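Local coordinates for flavodoxin, WrbA-like protein (Agrobacterium tumefaciens, PDB 3D7N) that probably binds FMN as a WrbA-like flavodoxin and transfers electrons from NAD(P)H to quinones, at residues T9-H14 with A33-I38. Residues are numbered along the deposited sequence; the frame is centred on the assembly and turned at random.
Sequences TVVVYH and ATLHAI
Val11 and Tyr13 each give both backbone N-H and C=O to the strand 34-37 side, a clear instance of how parallel strands pair: one residue bonds to the two neighbours of its partner. Val11 N donates to Thr34 O in a nearly straight bond (169° at the hydrogen), and Val11 O accepts from His36 N at 2.7 Å. Tyr13 N then reaches His36 O, while Ile38 N approaches Tyr13 O tilted out of the carbonyl plane. The bond from Thr34 N to Thr9 O is the longest of the five, at 3.3 Å. Between them, CA-H groups approach the same carbonyls, closest from Val12 CA to His36 O (3.2 Å).

These strands and helix 19-31 form the first beta-alpha-beta unit of the flavodoxin-like fold, with strand 9-13 running on between 34-37 and 57-65.

Apolar packing on the helix 19-31 face centres on Leu35 CD2, which touches Val11 CG1 and lies 3.7 Å from Tyr13 CE2. With CG set between its backbone N and carbonyl carbon (chi1 70°), Tyr13 leans across the neighbouring strand. Ala37 CA makes a CH-pi contact over one face of its ring, 4.2 Å from the centroid and offset toward the rim. On the other face Val10 CG2 makes a methyl-to-hydroxyl contact with Thr34 OG1, and Val10 CG1 approaches His36 CD2; Val10 and His36 both touch Ala51 of helix 46-54. Further along, Ile38 CG1 lies 4.2 Å from Val12 CG2, and both residues touch Phe76 of helix 71-79.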
ATOM      1  N   THR A   9     -19.473  17.948  10.952  1.00 58.43           N
ATOM      2  CA  THR A   9     -18.889  16.755  10.376  1.00 57.14           C
ATOM      3  C   THR A   9     -19.884  16.156   9.407  1.00 55.21           C
ATOM      4  O   THR A   9     -21.060  16.127   9.673  1.00 54.53           O
ATOM      5  CB  THR A   9     -18.527  15.750  11.464  1.00 56.30           C
ATOM      6  OG1 THR A   9     -17.664  16.403  12.390  1.00 54.88           O
ATOM      7  CG2 THR A   9     -17.779  14.474  10.872  1.00 56.31           C
ATOM      8  N   VAL A  10     -19.412  15.713   8.252  1.00 54.24           N
ATOM      9  CA  VAL A  10     -20.251  15.009   7.301  1.00 53.74           C
ATOM     10  C   VAL A  10     -19.740  13.597   7.119  1.00 53.24           C
ATOM     11  O   VAL A  10     -18.538  13.395   6.931  1.00 54.11           O
ATOM     12  CB  VAL A  10     -20.250  15.740   5.939  1.00 54.85           C
ATOM     13  CG1 VAL A  10     -20.737  14.814   4.816  1.00 54.60           C
ATOM     14  CG2 VAL A  10     -21.096  17.027   6.029  1.00 51.95           C
ATOM     15  N   VAL A  11     -20.626  12.613   7.209  1.00 52.47           N
ATOM     16  CA  VAL A  11     -20.285  11.247   6.830  1.00 51.70           C
ATOM     17  C   VAL A  11     -20.843  11.026   5.408  1.00 52.64           C
ATOM     18  O   VAL A  11     -22.090  11.141   5.181  1.00 52.20           O
ATOM     19  CB  VAL A  11     -20.842  10.224   7.823  1.00 51.52           C
ATOM     20  CG1 VAL A  11     -20.691   8.823   7.269  1.00 50.01           C
ATOM     21  CG2 VAL A  11     -20.167  10.384   9.182  1.00 49.24           C
ATOM     22  N   VAL A  12     -19.926  10.777   4.453  1.00 52.17           N
ATOM     23  CA  VAL A  12     -20.276  10.522   3.040  1.00 52.09           C
ATOM     24  C   VAL A  12     -19.850   9.083   2.756  1.00 52.97           C
ATOM     25  O   VAL A  12     -18.691   8.706   2.993  1.00 52.48           O
ATOM     26  CB  VAL A  12     -19.594  11.544   2.055  1.00 51.96           C
ATOM     27  CG1 VAL A  12     -18.040  11.458   2.122  1.00 50.86           C
ATOM     28  CG2 VAL A  12     -20.112  11.359   0.627  1.00 51.44           C
ATOM     29  N   TYR A  13     -20.793   8.248   2.333  1.00 53.35           N
ATOM     30  CA  TYR A  13     -20.534   6.807   2.311  1.00 54.02           C
ATOM     31  C   TYR A  13     -21.279   6.102   1.195  1.00 54.50           C
ATOM     32  O   TYR A  13     -22.352   6.537   0.748  1.00 52.89           O
ATOM     33  CB  TYR A  13     -20.979   6.172   3.659  1.00 54.83           C
ATOM     34  CG  TYR A  13     -22.490   6.159   3.824  1.00 54.61           C
ATOM     35  CD1 TYR A  13     -23.237   5.018   3.530  1.00 54.83           C
ATOM     36  CD2 TYR A  13     -23.180   7.312   4.199  1.00 55.80           C
ATOM     37  CE1 TYR A  13     -24.656   5.026   3.607  1.00 55.17           C
ATOM     38  CE2 TYR A  13     -24.607   7.319   4.306  1.00 54.79           C
ATOM     39  CZ  TYR A  13     -25.320   6.170   4.007  1.00 54.64           C
ATOM     40  OH  TYR A  13     -26.701   6.169   4.090  1.00 56.66           O
ATOM     41  N   HIS A  14     -20.736   4.964   0.803  1.00 55.40           N
ATOM     42  CA  HIS A  14     -21.464   4.029  -0.048  1.00 57.16           C
ATOM     43  C   HIS A  14     -21.725   2.737   0.740  1.00 57.85           C
ATOM     44  O   HIS A  14     -20.843   2.279   1.461  1.00 56.70           O
ATOM     45  CB  HIS A  14     -20.683   3.751  -1.363  1.00 55.43           C
ATOM     46  CG  HIS A  14     -21.298   2.674  -2.187  1.00 54.16           C
ATOM     47  ND1 HIS A  14     -20.754   1.413  -2.282  1.00 54.70           N
ATOM     48  CD2 HIS A  14     -22.467   2.634  -2.875  1.00 53.92           C
ATOM     49  CE1 HIS A  14     -21.542   0.650  -3.026  1.00 53.91           C
ATOM     50  NE2 HIS A  14     -22.592   1.365  -3.391  1.00 53.56           N
ATOM     51  N   ALA A  33     -22.892  13.784  13.186  1.00 52.35           N
ATOM     52  CA  ALA A  33     -22.688  14.199  11.800  1.00 51.56           C
ATOM     53  C   ALA A  33     -23.981  14.133  11.029  1.00 51.25           C
ATOM     54  O   ALA A  33     -24.936  13.501  11.463  1.00 50.30           O
ATOM     55  CB  ALA A  33     -21.687  13.285  11.149  1.00 51.80           C
ATOM     56  N   THR A  34     -24.018  14.793   9.874  1.00 51.15           N
ATOM     57  CA  THR A  34     -25.055  14.505   8.895  1.00 50.88           C
ATOM     58  C   THR A  34     -24.520  13.399   7.961  1.00 50.61           C
ATOM     59  O   THR A  34     -23.298  13.196   7.824  1.00 50.43           O
ATOM     60  CB  THR A  34     -25.534  15.776   8.148  1.00 51.20           C
ATOM     61  OG1 THR A  34     -24.424  16.402   7.514  1.00 54.68           O
ATOM     62  CG2 THR A  34     -26.144  16.749   9.113  1.00 48.76           C
ATOM     63  N   LEU A  35     -25.452  12.652   7.393  1.00 49.82           N
ATOM     64  CA  LEU A  35     -25.172  11.495   6.587  1.00 50.47           C
ATOM     65  C   LEU A  35     -25.515  11.818   5.145  1.00 50.95           C
ATOM     66  O   LEU A  35     -26.576  12.421   4.863  1.00 49.96           O
ATOM     67  CB  LEU A  35     -26.016  10.315   7.028  1.00 50.75           C
ATOM     68  CG  LEU A  35     -25.539   9.464   8.199  1.00 51.42           C
ATOM     69  CD1 LEU A  35     -26.712   8.620   8.685  1.00 51.48           C
ATOM     70  CD2 LEU A  35     -24.410   8.631   7.755  1.00 51.87           C
ATOM     71  N   HIS A  36     -24.625  11.418   4.234  1.00 50.76           N
ATOM     72  CA  HIS A  36     -24.870  11.579   2.814  1.00 51.24           C
ATOM     73  C   HIS A  36     -24.439  10.340   2.063  1.00 51.42           C
ATOM     74  O   HIS A  36     -23.320   9.893   2.213  1.00 51.77           O
ATOM     75  CB  HIS A  36     -24.158  12.830   2.301  1.00 51.53           C
ATOM     76  CG  HIS A  36     -24.870  14.097   2.656  1.00 51.50           C
ATOM     77  ND1 HIS A  36     -25.957  14.560   1.949  1.00 51.41           N
ATOM     78  CD2 HIS A  36     -24.669  14.979   3.662  1.00 52.41           C
ATOM     79  CE1 HIS A  36     -26.392  15.682   2.496  1.00 53.83           C
ATOM     80  NE2 HIS A  36     -25.627  15.958   3.539  1.00 54.62           N
ATOM     81  N   ALA A  37     -25.342   9.796   1.257  1.00 51.48           N
ATOM     82  CA  ALA A  37     -25.165   8.474   0.680  1.00 51.52           C
ATOM     83  C   ALA A  37     -24.807   8.622  -0.771  1.00 51.58           C
ATOM     84  O   ALA A  37     -25.538   9.278  -1.488  1.00 52.54           O
ATOM     85  CB  ALA A  37     -26.452   7.664   0.815  1.00 50.50           C
ATOM     86  N   ILE A  38     -23.685   8.037  -1.195  1.00 51.79           N
ATOM     87  CA  ILE A  38     -23.381   7.841  -2.627  1.00 51.52           C
ATOM     88  C   ILE A  38     -24.312   6.735  -3.081  1.00 51.92           C
ATOM     89  O   ILE A  38     -24.363   5.685  -2.444  1.00 53.03           O
ATOM     90  CB  ILE A  38     -21.936   7.370  -2.834  1.00 51.74           C
ATOM     91  CG1 ILE A  38     -20.949   8.415  -2.295  1.00 52.34           C
ATOM     92  CG2 ILE A  38     -21.658   6.982  -4.292  1.00 50.46           C
ATOM     93  CD1 ILE A  38     -19.597   7.835  -1.762  1.00 50.65           C
TER